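CDP-4-keto-6-deoxy-D-glucose-3-dehydrase (Yersinia pseudotuberculosis, PDB 3BB8) probably removes the C-3 hydroxyl of CDP-4-keto-6-deoxy-D-glucose with the help of pyridoxal 5'-phosphate, a step in lipopolysaccharide sugar biosynthesis. Local coordinates at residues G72-V77 with G202-T207; I189-D194 with I211-F216. The protein carries 1 engineered substitution. One frame throughout, in Å; residues are numbered along the deposited sequence.

Interaction 1. Residues G72-V77 with G202-T207; sequences GEYLGV and GKMAGT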
ATOM      1  N   GLY A  72      -9.894 -10.061 -15.041  1.00 43.87           N
ATOM      2  CA  GLY A  72     -11.035  -9.400 -15.649  1.00 44.79           C
ATOM      3  C   GLY A  72     -11.869 -10.413 -16.419  1.00 45.78           C
ATOM      4  O   GLY A  72     -13.102 -10.325 -16.464  1.00 44.59           O
ATOM      5  N   GLU A  73     -11.189 -11.381 -17.027  1.00 46.45           N
ATOM      6  CA  GLU A  73     -11.862 -12.425 -17.791  1.00 50.43           C
ATOM      7  C   GLU A  73     -12.627 -13.330 -16.829  1.00 50.59           C
ATOM      8  O   GLU A  73     -13.822 -13.574 -17.013  1.00 51.26           O
ATOM      9  CB  GLU A  73     -10.838 -13.233 -18.603  1.00 51.17           C
ATOM     10  CG  GLU A  73     -10.001 -12.353 -19.533  1.00 55.94           C
ATOM     11  CD  GLU A  73      -8.921 -13.107 -20.295  1.00 57.31           C
ATOM     12  OE1 GLU A  73      -8.142 -13.860 -19.668  1.00 58.84           O
ATOM     13  OE2 GLU A  73      -8.842 -12.929 -21.528  1.00 58.86           O
ATOM     14  N   TYR A  74     -11.945 -13.805 -15.791  1.00 50.10           N
ATOM     15  CA  TYR A  74     -12.578 -14.670 -14.800  1.00 49.96           C
ATOM     16  C   TYR A  74     -13.785 -13.994 -14.159  1.00 48.61           C
ATOM     17  O   TYR A  74     -14.849 -14.594 -14.035  1.00 48.56           O
ATOM     18  CB  TYR A  74     -11.569 -15.055 -13.717  1.00 51.00           C
ATOM     19  CG  TYR A  74     -12.144 -15.911 -12.612  1.00 53.00           C
ATOM     20  CD1 TYR A  74     -12.848 -15.340 -11.547  1.00 53.69           C
ATOM     21  CD2 TYR A  74     -11.992 -17.298 -12.630  1.00 54.53           C
ATOM     22  CE1 TYR A  74     -13.384 -16.131 -10.529  1.00 55.01           C
ATOM     23  CE2 TYR A  74     -12.525 -18.100 -11.617  1.00 55.95           C
ATOM     24  CZ  TYR A  74     -13.218 -17.510 -10.572  1.00 56.01           C
ATOM     25  OH  TYR A  74     -13.731 -18.304  -9.570  1.00 55.92           O
ATOM     26  N   LEU A  75     -13.616 -12.740 -13.763  1.00 47.48           N
ATOM     27  CA  LEU A  75     -14.689 -11.984 -13.127  1.00 47.50           C
ATOM     28  C   LEU A  75     -15.779 -11.519 -14.083  1.00 46.40           C
ATOM     29  O   LEU A  75     -16.903 -11.245 -13.661  1.00 46.40           O
ATOM     30  CB  LEU A  75     -14.109 -10.767 -12.408  1.00 47.82           C
ATOM     31  CG  LEU A  75     -13.266 -11.065 -11.172  1.00 48.80           C
ATOM     32  CD1 LEU A  75     -12.531  -9.806 -10.738  1.00 49.34           C
ATOM     33  CD2 LEU A  75     -14.176 -11.585 -10.064  1.00 47.87           C
ATOM     34  N   GLY A  76     -15.444 -11.416 -15.365  1.00 46.43           N
ATOM     35  CA  GLY A  76     -16.417 -10.959 -16.338  1.00 44.63           C
ATOM     36  C   GLY A  76     -16.533  -9.444 -16.362  1.00 45.41           C
ATOM     37  O   GLY A  76     -17.619  -8.901 -16.577  1.00 45.64           O
ATOM     38  N   VAL A  77     -15.419  -8.753 -16.123  1.00 44.66           N
ATOM     39  CA  VAL A  77     -15.409  -7.291 -16.138  1.00 44.16           C
ATOM     40  C   VAL A  77     -14.252  -6.775 -16.976  1.00 43.11           C
ATOM     41  O   VAL A  77     -13.234  -7.449 -17.125  1.00 43.12           O
ATOM     42  CB  VAL A  77     -15.293  -6.690 -14.720  1.00 44.96           C
ATOM     43  CG1 VAL A  77     -16.494  -7.097 -13.897  1.00 45.16           C
ATOM     44  CG2 VAL A  77     -13.984  -7.134 -14.059  1.00 44.47           C
ATOM     45  N   GLY A 202     -26.547 -16.740 -10.360  1.00 56.69           N
ATOM     46  CA  GLY A 202     -25.700 -17.113 -11.482  1.00 56.39           C
ATOM     47  C   GLY A 202     -24.642 -16.099 -11.888  1.00 56.24           C
ATOM     48  O   GLY A 202     -23.703 -16.440 -12.608  1.00 55.77           O
ATOM     49  N   LYS A 203     -24.778 -14.860 -11.422  1.00 56.16           N
ATOM     50  CA  LYS A 203     -23.842 -13.785 -11.761  1.00 56.09           C
ATOM     51  C   LYS A 203     -22.697 -13.620 -10.746  1.00 54.97           C
ATOM     52  O   LYS A 203     -22.929 -13.487  -9.542  1.00 55.10           O
ATOM     53  CB  LYS A 203     -24.621 -12.469 -11.902  1.00 57.24           C
ATOM     54  CG  LYS A 203     -23.804 -11.262 -12.351  1.00 59.62           C
ATOM     55  CD  LYS A 203     -24.675 -10.003 -12.397  1.00 60.37           C
ATOM     56  CE  LYS A 203     -23.898  -8.786 -12.882  1.00 61.08           C
ATOM     57  NZ  LYS A 203     -23.267  -9.008 -14.219  1.00 62.37           N
ATOM     58  N   MET A 204     -21.466 -13.622 -11.253  1.00 53.50           N
ATOM     59  CA  MET A 204     -20.250 -13.482 -10.442  1.00 51.56           C
ATOM     60  C   MET A 204     -20.311 -12.327  -9.434  1.00 49.42           C
ATOM     61  O   MET A 204     -20.700 -11.210  -9.775  1.00 48.97           O
ATOM     62  CB  MET A 204     -19.049 -13.283 -11.364  1.00 52.84           C
ATOM     63  CG  MET A 204     -17.714 -13.313 -10.659  1.00 55.60           C
ATOM     64  SD  MET A 204     -17.344 -14.946 -10.011  1.00 59.65           S
ATOM     65  CE  MET A 204     -16.732 -15.782 -11.475  1.00 56.22           C
ATOM     66  N   ALA A 205     -19.916 -12.601  -8.193  1.00 46.72           N
ATOM     67  CA  ALA A 205     -19.935 -11.589  -7.134  1.00 44.23           C
ATOM     68  C   ALA A 205     -18.960 -10.441  -7.391  1.00 42.61           C
ATOM     69  O   ALA A 205     -17.804 -10.664  -7.730  1.00 39.72           O
ATOM     70  CB  ALA A 205     -19.620 -12.234  -5.793  1.00 43.38           C
ATOM     71  N   GLY A 206     -19.433  -9.213  -7.209  1.00 42.50           N
ATOM     72  CA  GLY A 206     -18.583  -8.061  -7.419  1.00 43.52           C
ATOM     73  C   GLY A 206     -18.923  -7.323  -8.694  1.00 44.59           C
ATOM     74  O   GLY A 206     -18.359  -6.264  -8.987  1.00 43.37           O
ATOM     75  N   THR A 207     -19.868  -7.878  -9.444  1.00 44.72           N
ATOM     76  CA  THR A 207     -20.283  -7.284 -10.703  1.00 44.20           C
ATOM     77  C   THR A 207     -21.728  -6.788 -10.670  1.00 43.57           C
ATOM     78  O   THR A 207     -22.313  -6.496 -11.711  1.00 43.35           O
ATOM     79  CB  THR A 207     -20.102  -8.291 -11.853  1.00 43.71           C
ATOM     80  OG1 THR A 207     -21.114  -9.300 -11.777  1.00 45.23           O
ATOM     81  CG2 THR A 207     -18.744  -8.971 -11.737  1.00 44.21           C
TER
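Met204 reaches from a short edge strand to the C-terminal end of helix 62-75 and meets Tyr74 and Leu75. Its CB lies 3.7 Å from Leu75 O. CG stands anti to the backbone N (chi1 -172°), which sends the chain toward the helix, and packs 4.0 Å from Leu75 CD2. The chain then bends at chi2 and chi3. SD comes to 5.2 Å from the centroid of the Tyr74 ring, an oblique Met-aromatic contact. The tip, CE, ends 3.5 Å from Tyr74 CE1 and also lies near Tyr74 O. Beyond Met204, Thr207 CG2 touches Leu75 O and sits 3.6 Å from Val77 CG1. Thr207 OG1 turns back on its own segment and bonds to Met204 O at 2.8 Å, across the type II turn 204-207. On the helix side, Gly76 has positive phi and is the C-prime residue of a Schellman motif, with Val77 N on Gly72 O. Ile306 and Val310 of helix 293-323 also pack on Tyr74, and Phe231 lies against Leu75 and Val77. Each segment is thus shaped by its own polar bonds. Between them, apolar groups pack on each other and on the carbonyl oxygens of Tyr74 and Leu75, with no polar bond.

Interaction 2. Residues I189-D194 with I211-F216; sequences IEDCCD and IGTVSF. With PLP (pyridoxal-5'-phosphate), chain C.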
ATOM      1  N   ILE A 189     -20.768  -0.537  -3.273  1.00 32.59           N
ATOM      2  CA  ILE A 189     -19.446  -1.161  -3.314  1.00 31.94           C
ATOM      3  C   ILE A 189     -19.497  -2.565  -2.708  1.00 32.98           C
ATOM      4  O   ILE A 189     -19.879  -2.745  -1.549  1.00 31.32           O
ATOM      5  CB  ILE A 189     -18.388  -0.327  -2.563  1.00 30.89           C
ATOM      6  CG1 ILE A 189     -18.140   0.980  -3.320  1.00 31.97           C
ATOM      7  CG2 ILE A 189     -17.073  -1.108  -2.462  1.00 27.44           C
ATOM      8  CD1 ILE A 189     -17.322   1.978  -2.577  1.00 28.28           C
ATOM      9  N   GLU A 190     -19.114  -3.550  -3.513  1.00 32.67           N
ATOM     10  CA  GLU A 190     -19.091  -4.946  -3.094  1.00 31.81           C
ATOM     11  C   GLU A 190     -17.705  -5.395  -2.634  1.00 32.33           C
ATOM     12  O   GLU A 190     -16.818  -5.612  -3.462  1.00 29.67           O
ATOM     13  CB  GLU A 190     -19.478  -5.858  -4.255  1.00 33.84           C
ATOM     14  CG  GLU A 190     -20.944  -6.089  -4.502  1.00 36.38           C
ATOM     15  CD  GLU A 190     -21.138  -7.011  -5.693  1.00 38.85           C
ATOM     16  OE1 GLU A 190     -21.154  -6.514  -6.842  1.00 42.37           O
ATOM     17  OE2 GLU A 190     -21.242  -8.238  -5.488  1.00 36.91           O
ATOM     18  N   ASP A 191     -17.513  -5.539  -1.326  1.00 31.69           N
ATOM     19  CA  ASP A 191     -16.240  -6.031  -0.811  1.00 28.77           C
ATOM     20  C   ASP A 191     -16.302  -7.552  -0.977  1.00 29.12           C
ATOM     21  O   ASP A 191     -17.018  -8.238  -0.247  1.00 29.31           O
ATOM     22  CB  ASP A 191     -16.079  -5.660   0.668  1.00 27.50           C
ATOM     23  CG  ASP A 191     -14.794  -6.215   1.282  1.00 28.92           C
ATOM     24  OD1 ASP A 191     -14.389  -5.703   2.354  1.00 29.01           O
ATOM     25  OD2 ASP A 191     -14.198  -7.162   0.710  1.00 26.31           O
ATOM     26  N   CYS A 192     -15.558  -8.056  -1.958  1.00 30.74           N
ATOM     27  CA  CYS A 192     -15.492  -9.478  -2.283  1.00 27.32           C
ATOM     28  C   CYS A 192     -14.135 -10.042  -1.886  1.00 27.89           C
ATOM     29  O   CYS A 192     -13.681 -11.038  -2.459  1.00 26.01           O
ATOM     30  CB  CYS A 192     -15.681  -9.684  -3.793  1.00 25.92           C
ATOM     31  SG  CYS A 192     -17.243  -9.055  -4.437  1.00 31.87           S
ATOM     32  N   CYS A 193     -13.487  -9.411  -0.911  1.00 26.77           N
ATOM     33  CA  CYS A 193     -12.176  -9.877  -0.477  1.00 27.55           C
ATOM     34  C   CYS A 193     -12.157 -11.326   0.012  1.00 28.73           C
ATOM     35  O   CYS A 193     -11.104 -11.971   0.015  1.00 27.68           O
ATOM     36  CB  CYS A 193     -11.614  -8.943   0.595  1.00 27.00           C
ATOM     37  SG  CYS A 193     -11.073  -7.333  -0.081  1.00 29.42           S
ATOM     38  N   ASP A 194     -13.307 -11.841   0.437  1.00 28.69           N
ATOM     39  CA  ASP A 194     -13.368 -13.232   0.893  1.00 32.07           C
ATOM     40  C   ASP A 194     -14.353 -14.011   0.036  1.00 31.85           C
ATOM     41  O   ASP A 194     -14.770 -15.112   0.414  1.00 30.78           O
ATOM     42  CB  ASP A 194     -13.855 -13.324   2.340  1.00 36.50           C
ATOM     43  CG  ASP A 194     -12.980 -12.569   3.309  1.00 40.08           C
ATOM     44  OD1 ASP A 194     -11.741 -12.635   3.194  1.00 40.91           O
ATOM     45  OD2 ASP A 194     -13.539 -11.921   4.211  1.00 44.10           O
ATOM     46  N   ILE A 211     -18.393  -0.661  -7.849  1.00 39.92           N
ATOM     47  CA  ILE A 211     -16.995  -1.064  -7.693  1.00 37.93           C
ATOM     48  C   ILE A 211     -16.904  -2.377  -6.918  1.00 36.25           C
ATOM     49  O   ILE A 211     -17.720  -2.652  -6.051  1.00 36.93           O
ATOM     50  CB  ILE A 211     -16.157  -0.028  -6.901  1.00 37.45           C
ATOM     51  CG1 ILE A 211     -16.430   1.399  -7.378  1.00 36.15           C
ATOM     52  CG2 ILE A 211     -14.688  -0.358  -7.055  1.00 33.61           C
ATOM     53  CD1 ILE A 211     -15.734   1.762  -8.651  1.00 40.44           C
ATOM     54  N   GLY A 212     -15.894  -3.176  -7.240  1.00 36.44           N
ATOM     55  CA  GLY A 212     -15.675  -4.432  -6.548  1.00 34.96           C
ATOM     56  C   GLY A 212     -14.235  -4.477  -6.050  1.00 35.96           C
ATOM     57  O   GLY A 212     -13.350  -3.850  -6.650  1.00 35.30           O
ATOM     58  N   THR A 213     -13.993  -5.201  -4.958  1.00 33.26           N
ATOM     59  CA  THR A 213     -12.649  -5.319  -4.389  1.00 31.15           C
ATOM     60  C   THR A 213     -12.391  -6.762  -3.968  1.00 31.77           C
ATOM     61  O   THR A 213     -13.318  -7.489  -3.605  1.00 31.49           O
ATOM     62  CB  THR A 213     -12.495  -4.432  -3.142  1.00 30.07           C
ATOM     63  OG1 THR A 213     -13.425  -4.864  -2.140  1.00 31.44           O
ATOM     64  CG2 THR A 213     -12.775  -2.976  -3.480  1.00 29.02           C
ATOM     65  N   VAL A 214     -11.132  -7.176  -4.023  1.00 30.16           N
ATOM     66  CA  VAL A 214     -10.758  -8.527  -3.634  1.00 29.56           C
ATOM     67  C   VAL A 214      -9.373  -8.442  -3.005  1.00 29.93           C
ATOM     68  O   VAL A 214      -8.627  -7.481  -3.253  1.00 29.14           O
ATOM     69  CB  VAL A 214     -10.734  -9.487  -4.868  1.00 30.53           C
ATOM     70  CG1 VAL A 214      -9.605  -9.111  -5.806  1.00 29.73           C
ATOM     71  CG2 VAL A 214     -10.583 -10.934  -4.404  1.00 29.86           C
ATOM     72  N   SER A 215      -9.033  -9.434  -2.185  1.00 27.49           N
ATOM     73  CA  SER A 215      -7.741  -9.466  -1.502  1.00 25.90           C
ATOM     74  C   SER A 215      -6.867 -10.663  -1.880  1.00 25.16           C
ATOM     75  O   SER A 215      -7.380 -11.724  -2.215  1.00 27.01           O
ATOM     76  CB  SER A 215      -7.969  -9.486   0.010  1.00 24.15           C
ATOM     77  OG  SER A 215      -6.784  -9.864   0.691  1.00 19.95           O
ATOM     78  N   PHE A 216      -5.549 -10.506  -1.807  1.00 25.05           N
ATOM     79  CA  PHE A 216      -4.662 -11.626  -2.122  1.00 26.23           C
ATOM     80  C   PHE A 216      -3.713 -11.948  -0.975  1.00 26.90           C
ATOM     81  O   PHE A 216      -2.562 -12.344  -1.190  1.00 24.93           O
ATOM     82  CB  PHE A 216      -3.863 -11.348  -3.398  1.00 26.10           C
ATOM     83  CG  PHE A 216      -4.715 -10.974  -4.562  1.00 25.36           C
ATOM     84  CD1 PHE A 216      -4.391  -9.867  -5.347  1.00 24.28           C
ATOM     85  CD2 PHE A 216      -5.859 -11.698  -4.863  1.00 24.59           C
ATOM     86  CE1 PHE A 216      -5.204  -9.489  -6.419  1.00 24.19           C
ATOM     87  CE2 PHE A 216      -6.680 -11.325  -5.935  1.00 25.25           C
ATOM     88  CZ  PHE A 216      -6.348 -10.218  -6.712  1.00 24.26           C
TER
HETATM   89  N1  PLP C 500     -12.399  -7.213   3.878  1.00 36.22           N
HETATM   90  C2  PLP C 500     -12.574  -8.533   4.260  1.00 38.72           C
HETATM   91  C2A PLP C 500     -13.998  -9.016   4.498  1.00 34.87           C
HETATM   92  C3  PLP C 500     -11.439  -9.384   4.414  1.00 37.58           C
HETATM   93  O3  PLP C 500     -11.564 -10.676   4.789  1.00 42.26           O
HETATM   94  C4  PLP C 500     -10.098  -8.865   4.163  1.00 38.87           C
HETATM   95  C4A PLP C 500      -8.889  -9.852   4.316  1.00 40.82           C
HETATM   96  C5  PLP C 500      -9.983  -7.488   3.781  1.00 36.77           C
HETATM   97  C6  PLP C 500     -11.182  -6.685   3.647  1.00 36.10           C
HETATM   98  C5A PLP C 500      -8.721  -6.740   3.477  1.00 33.12           C
HETATM   99  O4P PLP C 500      -7.762  -7.487   2.875  1.00 28.67           O
HETATM  100  P   PLP C 500      -6.194  -7.448   3.226  1.00 28.86           P
HETATM  101  O1P PLP C 500      -5.491  -8.036   2.020  1.00 27.71           O
HETATM  102  O2P PLP C 500      -6.030  -8.408   4.545  1.00 30.42           O
HETATM  103  O3P PLP C 500      -5.758  -6.012   3.535  1.00 26.52           O
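Glu190 O and Thr213 N are bonded between neighbouring parallel strands in the large mixed sheet of the aspartate aminotransferase fold. Two more bonds complete the ladder, Glu190 N to Ile211 O at 3.0 Å and Cys192 N to Thr213 O at 2.8 Å. Regular strand pairing ends after Asp191, but the backbones close in at Cys193. Its SG lies 3.6 Å from Val214 C, and its CB touches Ser215 CB. On one face, Thr213 OG1 lies 3.3 Å from Asp191 CA. The looser part is the isoleucine end, where Ile189 CG1 stays 4.2 Å from Ile211 CB. Helix 86-96 packs on Ile189, Ile211 and Thr213, and neither end is open to solvent. The cofactor binds at the tight end. Asp191 CG is anti to the backbone N (chi1 177°), which places the carboxylate beside the pyridine nitrogen. OD2 accepts from Cys193 N at 2.9 Å, an Asx turn that helps fix the carboxylate. Thr123 OG1 also bonds to OD1. This acid probably stabilises a protonated ring nitrogen, as in related enzymes. At the phosphate end Ser215 OG bonds to PLP O1P at 2.6 Å. PLP N1 donates to Asp191 OD1 at 2.9 Å, with an angle of 143° at the hydrogen.

In the fold
Both interactions are largely buried, but interaction 2 lies near the centre of the chain and interaction 1 about 15 Å from it (centre to centre), with Tyr74 and Met204 partly exposed. Interaction 2 joins two strands of the main sheet through backbone bonds and carries polar groups to the cofactor. Interaction 1 joins a helix end to the edge of a small antiparallel sheet by apolar contacts. Segment 202-207 lies in the connection between strands 187-191 and 211-215, and the two contacts touch. Glu190 of interaction 2 probably bonds through OE2 to Gly206 N of interaction 1. Cys192 SG also packs on Gly206 CA. Phe231 of strand 228-232 lies beside both contacts.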